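Local coordinates for putative fructose-bisphosphate aldolase (Coccidioides immitis, PDB 3PM6), which belongs to the class II fructose-bisphosphate aldolase family and folds as a closed eight-stranded TIM barrel that carries a bound zinc ion, at residues K288-M292 with I293-G297; K234-F237 with E238-E242; T20-T24 with H25-I29; A42-R45 with A46-K50. One frame throughout, in Å; residues are numbered along the deposited sequence.

Interaction 1 (K288-M292 with I293-G297); sequences KIMDM and IDSTG
A helix-ending turn joins M290 and D291, in the last turn of helix 271-292, to D294-T296 in the loop that follows, beside the first barrel strand, 29-33. M290 O is the focus: it takes the S295 N-H at 3.0 Å and, weakly, that of T296. D294 N turns back to D291 O at 3.1 Å, reaching it from above the carbonyl plane rather than along a lone pair. The S295 N to M290 O and D294 N to D291 O bonds make a Schellman motif with D294 as its C-prime residue. D294 adopts positive phi (62°), unusual for a residue with a side chain, although aspartate tolerates it better than most. Its carboxylate is held by K234. A side-chain bond bridges the turn: T296 OG1 gives its proton to D291 OD1 at a short 2.5 Å, from above the carboxylate plane, while D291 OD2 pairs with K50. On the buried side, I293 N still completes a helical bond to I289 O (2.8 Å). The I293 side chain follows, its CD1 meeting I289 CG2 at 3.8 Å. With CG1 between the backbone N and carbonyl carbon (chi1 73°), this branched apolar chain folds back over the helix end, against P30, F237 and I241.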
# COMPACT_ATOMS: atom_id res chain seq x y z
N LYS A 288 3.93 -2.63 -21.71
CA LYS A 288 3.43 -2.46 -23.09
C LYS A 288 3.11 -0.99 -23.37
O LYS A 288 3.42 -0.49 -24.47
CB LYS A 288 2.22 -3.35 -23.43
N ILE A 289 2.51 -0.31 -22.40
CA ILE A 289 2.24 1.12 -22.55
C ILE A 289 3.55 1.84 -22.78
O ILE A 289 3.67 2.63 -23.72
CB ILE A 289 1.54 1.75 -21.27
CG1 ILE A 289 0.13 1.15 -21.03
CG2 ILE A 289 1.58 3.30 -21.33
CD1 ILE A 289 -0.87 1.43 -22.17
N MET A 290 4.55 1.55 -21.96
CA MET A 290 5.85 2.22 -22.06
C MET A 290 6.47 2.12 -23.47
O MET A 290 6.97 3.10 -24.04
CB MET A 290 6.81 1.66 -20.99
CG MET A 290 6.48 2.13 -19.56
SD MET A 290 7.33 1.25 -18.23
CE MET A 290 6.95 2.38 -16.83
N ASP A 291 6.42 0.91 -24.03
CA ASP A 291 6.88 0.69 -25.41
C ASP A 291 6.04 1.51 -26.41
O ASP A 291 6.59 2.22 -27.25
CB ASP A 291 6.81 -0.81 -25.74
CG ASP A 291 7.91 -1.60 -25.06
OD1 ASP A 291 8.94 -0.98 -24.70
OD2 ASP A 291 7.78 -2.83 -24.91
N MET A 292 4.72 1.45 -26.27
CA MET A 292 3.80 2.12 -27.19
C MET A 292 4.06 3.62 -27.18
O MET A 292 4.04 4.27 -28.22
CB MET A 292 2.34 1.86 -26.81
CG MET A 292 1.86 0.42 -27.03
SD MET A 292 0.05 0.31 -27.11
CE MET A 292 -0.06 -1.36 -27.68
N ILE A 293 4.32 4.18 -26.01
CA ILE A 293 4.46 5.64 -25.95
C ILE A 293 5.93 6.10 -25.98
O ILE A 293 6.23 7.27 -25.72
CB ILE A 293 3.67 6.25 -24.78
CG1 ILE A 293 4.33 5.95 -23.43
CG2 ILE A 293 2.18 5.79 -24.85
CD1 ILE A 293 3.49 6.45 -22.22
N ASP A 294 6.83 5.15 -26.27
CA ASP A 294 8.28 5.43 -26.45
C ASP A 294 8.98 5.97 -25.22
O ASP A 294 9.92 6.72 -25.35
CB ASP A 294 8.53 6.38 -27.64
CG ASP A 294 7.87 5.91 -28.92
OD1 ASP A 294 7.95 4.69 -29.25
OD2 ASP A 294 7.23 6.76 -29.58
N SER A 295 8.51 5.62 -24.02
CA SER A 295 9.19 6.04 -22.82
C SER A 295 10.26 4.99 -22.44
O SER A 295 11.16 5.25 -21.64
CB SER A 295 8.20 6.25 -21.68
OG SER A 295 7.66 5.02 -21.23
N THR A 296 10.15 3.81 -23.05
CA THR A 296 11.09 2.73 -22.77
C THR A 296 12.51 3.24 -23.04
O THR A 296 12.77 3.87 -24.07
CB THR A 296 10.74 1.49 -23.63
OG1 THR A 296 9.52 0.92 -23.13
CG2 THR A 296 11.89 0.44 -23.64
N GLY A 297 13.42 3.03 -22.08
CA GLY A 297 14.81 3.43 -22.27
C GLY A 297 15.11 4.89 -22.02
O GLY A 297 16.28 5.27 -21.93

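Interaction 2 (K234-F237 with E238-E242); sequences KEIF and EKCIE
Helix 234-242, the crossover helix of a beta-alpha-beta unit between barrel strands 223-226 and 245-250, is joined here across one turn by K234 and E238. Lysine and glutamate four residues apart are well placed to pair along a helix: K234 NZ reaches E238 OE2 at 2.9 Å in a salt bridge. The two side chains cross at an angle, K234 bending at chi2 and chi4 and E238 at chi2 (-48°), which turns the carboxylate back toward the lysine. K234 NZ is shared, since it also bridges D294 and bonds to M292 O. E238 OE2 in turn lies close to the D294 carboxylate, and this proximity of acids might raise the proton affinity of one of them, with the lysine offsetting part of the charge. The backbone below is regular. E238 N bonds to K234 O at 2.8 Å, and I241 N meets F237 O at 2.9 Å in a nearly straight bond (175°). F237, C240 and I241 are buried on the side facing the barrel, with I236 at its margin. I241 lays its CG1 3.2 Å from F237 O and brings its CD1 to 4.4 Å from F237 CB, while I236 CG2 rests 4.3 Å from C240 SG. F237, a large flat ring, reaches L226 and V248 on the two flanking strands and I293 beyond helix 271-292; the smaller C240 fits against L226 and V245. I236 and C240 turn to Y208 of helix 208-218, the neighbouring helix in the barrel wall.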
# COMPACT_ATOMS: atom_id res chain seq x y z
N LYS A 234 -0.75 1.83 -30.51
CA LYS A 234 0.47 2.57 -30.71
C LYS A 234 0.28 3.70 -31.72
O LYS A 234 0.78 4.82 -31.54
CB LYS A 234 1.59 1.64 -31.23
CG LYS A 234 2.78 2.46 -31.86
CD LYS A 234 4.12 1.90 -31.42
CE LYS A 234 5.24 2.92 -31.57
NZ LYS A 234 5.92 3.07 -30.24
N GLU A 235 -0.41 3.40 -32.82
CA GLU A 235 -0.54 4.38 -33.90
C GLU A 235 -1.34 5.61 -33.42
O GLU A 235 -1.00 6.75 -33.74
CB GLU A 235 -1.17 3.71 -35.14
CG GLU A 235 -0.22 2.69 -35.86
CD GLU A 235 -0.28 1.25 -35.33
OE1 GLU A 235 -0.77 1.00 -34.20
OE2 GLU A 235 0.16 0.34 -36.07
N ILE A 236 -2.37 5.37 -32.61
CA ILE A 236 -3.12 6.48 -31.96
C ILE A 236 -2.23 7.30 -31.00
O ILE A 236 -2.24 8.53 -31.03
CB ILE A 236 -4.36 5.98 -31.22
CG1 ILE A 236 -5.38 5.46 -32.22
CG2 ILE A 236 -4.96 7.11 -30.32
CD1 ILE A 236 -6.57 4.69 -31.57
N PHE A 237 -1.46 6.60 -30.17
CA PHE A 237 -0.51 7.25 -29.30
C PHE A 237 0.47 8.11 -30.09
O PHE A 237 0.66 9.29 -29.74
CB PHE A 237 0.24 6.23 -28.42
CG PHE A 237 -0.62 5.61 -27.30
CD1 PHE A 237 -1.26 6.42 -26.32
CD2 PHE A 237 -0.70 4.22 -27.18
CE1 PHE A 237 -2.01 5.84 -25.26
CE2 PHE A 237 -1.47 3.62 -26.13
CZ PHE A 237 -2.13 4.45 -25.17
N GLU A 238 1.04 7.56 -31.16
CA GLU A 238 1.99 8.30 -31.99
C GLU A 238 1.35 9.60 -32.51
O GLU A 238 1.95 10.66 -32.43
CB GLU A 238 2.56 7.46 -33.16
CG GLU A 238 3.51 6.27 -32.78
CD GLU A 238 4.62 6.66 -31.77
OE1 GLU A 238 5.02 7.85 -31.72
OE2 GLU A 238 5.10 5.77 -31.01
N LYS A 239 0.11 9.52 -33.01
CA LYS A 239 -0.60 10.69 -33.51
C LYS A 239 -0.75 11.77 -32.42
O LYS A 239 -0.52 12.94 -32.70
CB LYS A 239 -1.97 10.28 -34.07
CG LYS A 239 -1.89 9.59 -35.44
CD LYS A 239 -3.22 9.06 -35.93
CE LYS A 239 -2.98 8.37 -37.28
NZ LYS A 239 -3.87 7.21 -37.58
N CYS A 240 -1.09 11.36 -31.20
CA CYS A 240 -1.27 12.29 -30.07
C CYS A 240 0.03 12.93 -29.62
O CYS A 240 0.08 14.14 -29.44
CB CYS A 240 -1.94 11.60 -28.88
SG CYS A 240 -3.61 11.03 -29.21
N ILE A 241 1.08 12.13 -29.45
CA ILE A 241 2.40 12.61 -29.05
C ILE A 241 3.02 13.60 -30.07
O ILE A 241 3.66 14.59 -29.67
CB ILE A 241 3.35 11.42 -28.84
CG1 ILE A 241 2.83 10.54 -27.67
CG2 ILE A 241 4.78 11.91 -28.65
CD1 ILE A 241 3.43 9.14 -27.61
N GLU A 242 2.84 13.33 -31.36
CA GLU A 242 3.26 14.25 -32.42
C GLU A 242 2.45 15.54 -32.30
O GLU A 242 2.92 16.58 -32.72
CB GLU A 242 3.08 13.60 -33.81
CG GLU A 242 3.13 14.60 -35.02
CD GLU A 242 4.55 15.01 -35.44
OE1 GLU A 242 4.96 14.64 -36.57
OE2 GLU A 242 5.26 15.69 -34.67

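Interaction 3 (T20-T24 with H25-I29); sequences TFART and HSFAI
F21 O is gripped by two donors of a single residue, the backbone N of H25 at 3.0 Å and its ring ND1 at 2.9 Å, with T24 OG1 adding a weak bond. F21 O lies in the plane of the imidazole, so the ND1-H can reach it in a moderately bent bond (155°), which restrains the ring's rotation. Histidine suits the place because it can donate to the carbonyl through ND1 and still stack: its ring lies face to face with that of F21, centroids 4.1 Å apart and planes 19° from parallel, with ND1 over the centre of the phenyl ring. F21 comes there with CG anti to its backbone N (chi1 -171°). A second aromatic, F27, presents CZ to the edge of F21 at CD2, 3.6 Å away, and turns one face to A22, whose CA makes a CH-pi contact 3.8 Å from the ring centroid. The helix ends in a Schellman-type turn: F27 N bonds to A22 O at 3.0 Å, S26 N bonds weakly to R23 O, and S26 has positive phi. A22, with only a methyl, lets F27 close down and I29 CD1 approach its CB to 3.8 Å. This turn connects helix 16-24 to strand 29-33, where I29 pairs with strand 245-250 across the barrel's closing seam, while F21 meets F301 and M302 of the C-terminal tail.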
# COMPACT_ATOMS: atom_id res chain seq x y z
N THR A 20 8.42 18.22 -19.53
CA THR A 20 9.36 19.03 -20.27
C THR A 20 10.26 18.11 -21.10
O THR A 20 10.34 18.25 -22.30
CB THR A 20 10.22 19.83 -19.28
OG1 THR A 20 9.39 20.77 -18.59
CG2 THR A 20 11.37 20.56 -19.98
N PHE A 21 10.92 17.16 -20.44
CA PHE A 21 11.86 16.26 -21.12
C PHE A 21 11.16 15.42 -22.18
O PHE A 21 11.66 15.28 -23.31
CB PHE A 21 12.58 15.35 -20.11
CG PHE A 21 13.70 14.56 -20.71
CD1 PHE A 21 15.01 15.06 -20.68
CD2 PHE A 21 13.46 13.34 -21.34
CE1 PHE A 21 16.05 14.33 -21.24
CE2 PHE A 21 14.51 12.60 -21.91
CZ PHE A 21 15.79 13.10 -21.87
N ALA A 22 10.01 14.85 -21.82
CA ALA A 22 9.21 14.05 -22.74
C ALA A 22 8.77 14.82 -24.00
O ALA A 22 8.87 14.30 -25.10
CB ALA A 22 8.00 13.42 -22.02
N ARG A 23 8.28 16.04 -23.83
CA ARG A 23 7.89 16.90 -24.94
C ARG A 23 9.05 17.17 -25.91
O ARG A 23 8.89 17.03 -27.12
CB ARG A 23 7.27 18.20 -24.41
CG ARG A 23 7.53 19.49 -25.23
CD ARG A 23 6.39 19.90 -26.12
NE ARG A 23 6.39 19.16 -27.39
CZ ARG A 23 5.52 19.39 -28.38
NH1 ARG A 23 5.59 18.66 -29.49
NH2 ARG A 23 4.57 20.33 -28.24
N THR A 24 10.22 17.50 -25.37
CA THR A 24 11.35 17.90 -26.23
C THR A 24 11.93 16.68 -26.93
O THR A 24 12.44 16.79 -28.05
CB THR A 24 12.45 18.75 -25.48
OG1 THR A 24 13.21 17.93 -24.60
CG2 THR A 24 11.82 19.88 -24.66
N HIS A 25 11.74 15.50 -26.34
CA HIS A 25 12.25 14.27 -26.93
C HIS A 25 11.19 13.34 -27.50
O HIS A 25 11.42 12.14 -27.63
CB HIS A 25 13.14 13.55 -25.93
CG HIS A 25 14.34 14.34 -25.54
ND1 HIS A 25 14.31 15.29 -24.54
CD2 HIS A 25 15.59 14.37 -26.05
CE1 HIS A 25 15.50 15.85 -24.43
NE2 HIS A 25 16.30 15.31 -25.34
N SER A 26 10.03 13.88 -27.84
CA SER A 26 9.01 13.15 -28.60
C SER A 26 8.54 11.83 -27.98
O SER A 26 8.41 10.81 -28.67
CB SER A 26 9.52 12.88 -30.04
OG SER A 26 9.29 14.01 -30.86
N PHE A 27 8.29 11.83 -26.67
CA PHE A 27 7.59 10.69 -26.09
C PHE A 27 6.63 11.20 -25.03
O PHE A 27 6.52 12.42 -24.84
CB PHE A 27 8.56 9.62 -25.58
CG PHE A 27 9.40 10.06 -24.41
CD1 PHE A 27 10.52 10.90 -24.60
CD2 PHE A 27 9.09 9.64 -23.11
CE1 PHE A 27 11.28 11.31 -23.52
CE2 PHE A 27 9.85 10.03 -22.03
CZ PHE A 27 10.94 10.88 -22.22
N ALA A 28 5.90 10.28 -24.38
CA ALA A 28 5.04 10.65 -23.26
C ALA A 28 5.37 9.82 -22.02
O ALA A 28 5.86 8.69 -22.12
CB ALA A 28 3.57 10.52 -23.63
N ILE A 29 5.13 10.44 -20.86
CA ILE A 29 5.30 9.82 -19.55
C ILE A 29 4.09 8.91 -19.34
O ILE A 29 2.96 9.32 -19.57
CB ILE A 29 5.32 10.94 -18.45
CG1 ILE A 29 6.46 11.94 -18.71
CG2 ILE A 29 5.35 10.36 -17.02
CD1 ILE A 29 7.89 11.31 -18.83

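Interaction 4 (A42-R45 with A46-K50); sequences AIIR and AAEHK
I44 lies alongside E48, one helical turn on, with its CG2 methyl 3.9 Å from E48 CD. The two side chains point the same way, so the CG2 methyl packs against the carboxylate group, while E48 CB and CG lie by I44 O. In I44, CG2 stands anti to the backbone N, which directs it along the helix toward E48. The glutamate chain is extended beyond CG, carrying its carboxylate alongside the isoleucine methyl, where OE2 accepts from the backbone N of S82. Beneath them runs an unbroken ladder of alpha-helical bonds. E48 N meets I44 O at 2.9 Å, A47 N meets I43 O at 2.9 Å, and H49 N reaches R45 O at 2.7 Å. A46 and A47 bring little bulk to this ladder. The methyl CB of A46 sits 3.2 Å from A42 O, and that of A47 lies at the same distance from I43 O. Small residues fit here because both are buried against other elements. H49 keeps its CB near R45 O (3.2 Å), but CG anti to the backbone N (chi1 -174°) leads the ring away to E287, to which ND1 is hydrogen-bonded. This is the crossover helix of the first beta-alpha-beta unit of the TIM barrel, between strands 29-33 and 54-58. I43, I44 and A47 face strand 54-58, the last two also reaching I85 of strand 85-92; A42 and A46 pack on helix 271-292, and R45 touches Y65 of the second subunit.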
# COMPACT_ATOMS: atom_id res chain seq x y z
N ALA A 42 3.90 -2.87 -9.34
CA ALA A 42 3.90 -3.10 -10.80
C ALA A 42 4.51 -1.93 -11.56
O ALA A 42 5.31 -2.14 -12.49
CB ALA A 42 2.47 -3.42 -11.31
N ILE A 43 4.17 -0.70 -11.17
CA ILE A 43 4.73 0.48 -11.84
C ILE A 43 6.23 0.68 -11.61
O ILE A 43 6.97 0.92 -12.57
CB ILE A 43 4.04 1.81 -11.42
CG1 ILE A 43 2.57 1.83 -11.88
CG2 ILE A 43 4.79 3.01 -12.00
CD1 ILE A 43 1.71 2.81 -11.03
N ILE A 44 6.68 0.62 -10.36
CA ILE A 44 8.11 0.75 -10.03
C ILE A 44 8.91 -0.32 -10.78
O ILE A 44 9.94 -0.01 -11.32
CB ILE A 44 8.41 0.55 -8.51
CG1 ILE A 44 7.54 1.46 -7.61
CG2 ILE A 44 9.90 0.76 -8.24
CD1 ILE A 44 7.61 2.91 -7.95
N ARG A 45 8.42 -1.56 -10.80
CA ARG A 45 9.18 -2.66 -11.42
C ARG A 45 9.24 -2.49 -12.93
O ARG A 45 10.31 -2.63 -13.55
CB ARG A 45 8.54 -4.00 -11.09
CG ARG A 45 8.95 -4.59 -9.80
CD ARG A 45 8.02 -5.76 -9.51
NE ARG A 45 8.03 -6.06 -8.09
CZ ARG A 45 7.57 -7.19 -7.55
NH1 ARG A 45 7.05 -8.16 -8.31
NH2 ARG A 45 7.65 -7.35 -6.24
N ALA A 46 8.08 -2.18 -13.52
CA ALA A 46 7.99 -1.96 -14.96
C ALA A 46 8.91 -0.83 -15.36
O ALA A 46 9.69 -0.99 -16.28
CB ALA A 46 6.54 -1.65 -15.37
N ALA A 47 8.85 0.28 -14.64
CA ALA A 47 9.66 1.45 -14.92
C ALA A 47 11.16 1.17 -14.77
O ALA A 47 11.97 1.64 -15.57
CB ALA A 47 9.25 2.63 -13.99
N GLU A 48 11.54 0.42 -13.75
CA GLU A 48 12.97 0.12 -13.60
C GLU A 48 13.39 -0.89 -14.65
O GLU A 48 14.45 -0.72 -15.27
CB GLU A 48 13.30 -0.33 -12.19
CG GLU A 48 13.28 0.85 -11.17
CD GLU A 48 13.47 0.40 -9.73
OE1 GLU A 48 13.38 -0.82 -9.46
OE2 GLU A 48 13.71 1.26 -8.87
N HIS A 49 12.57 -1.90 -14.89
CA HIS A 49 12.89 -2.90 -15.91
C HIS A 49 13.12 -2.24 -17.29
O HIS A 49 14.13 -2.51 -17.95
CB HIS A 49 11.84 -4.02 -15.98
CG HIS A 49 12.20 -5.14 -16.90
ND1 HIS A 49 11.27 -5.80 -17.69
CD2 HIS A 49 13.41 -5.71 -17.19
CE1 HIS A 49 11.89 -6.71 -18.43
NE2 HIS A 49 13.18 -6.69 -18.13
N LYS A 50 12.21 -1.34 -17.68
CA LYS A 50 12.24 -0.73 -19.02
C LYS A 50 13.06 0.55 -19.07
O LYS A 50 13.14 1.22 -20.12
CB LYS A 50 10.80 -0.43 -19.48
CG LYS A 50 9.90 -1.64 -19.56
CD LYS A 50 10.37 -2.59 -20.64
CE LYS A 50 9.83 -2.19 -21.98
NZ LYS A 50 9.71 -3.37 -22.86

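Overall arrangement
From the N terminus, interaction 3 turns helix 16-24 into the first barrel strand, interaction 4 follows on the helix after that strand, interaction 2 lies on the helix before the last strand, and interaction 1 ends helix 271-292. All four are local and in series: each spans a turn or two, and none nests in or crosses another. Interaction 1 is the hub, touching the other three. It meets interaction 2 through charged groups, interaction 3 through packing of 293-295 on 27-28, and interaction 4 through the D291-K50 salt bridge and a probable G297-K50 backbone bond. The C-terminal region is thus tied to elements on both sides of the seam where the first and last strands meet, while interactions 2 and 4 stay about 11 Å apart at their nearest atoms.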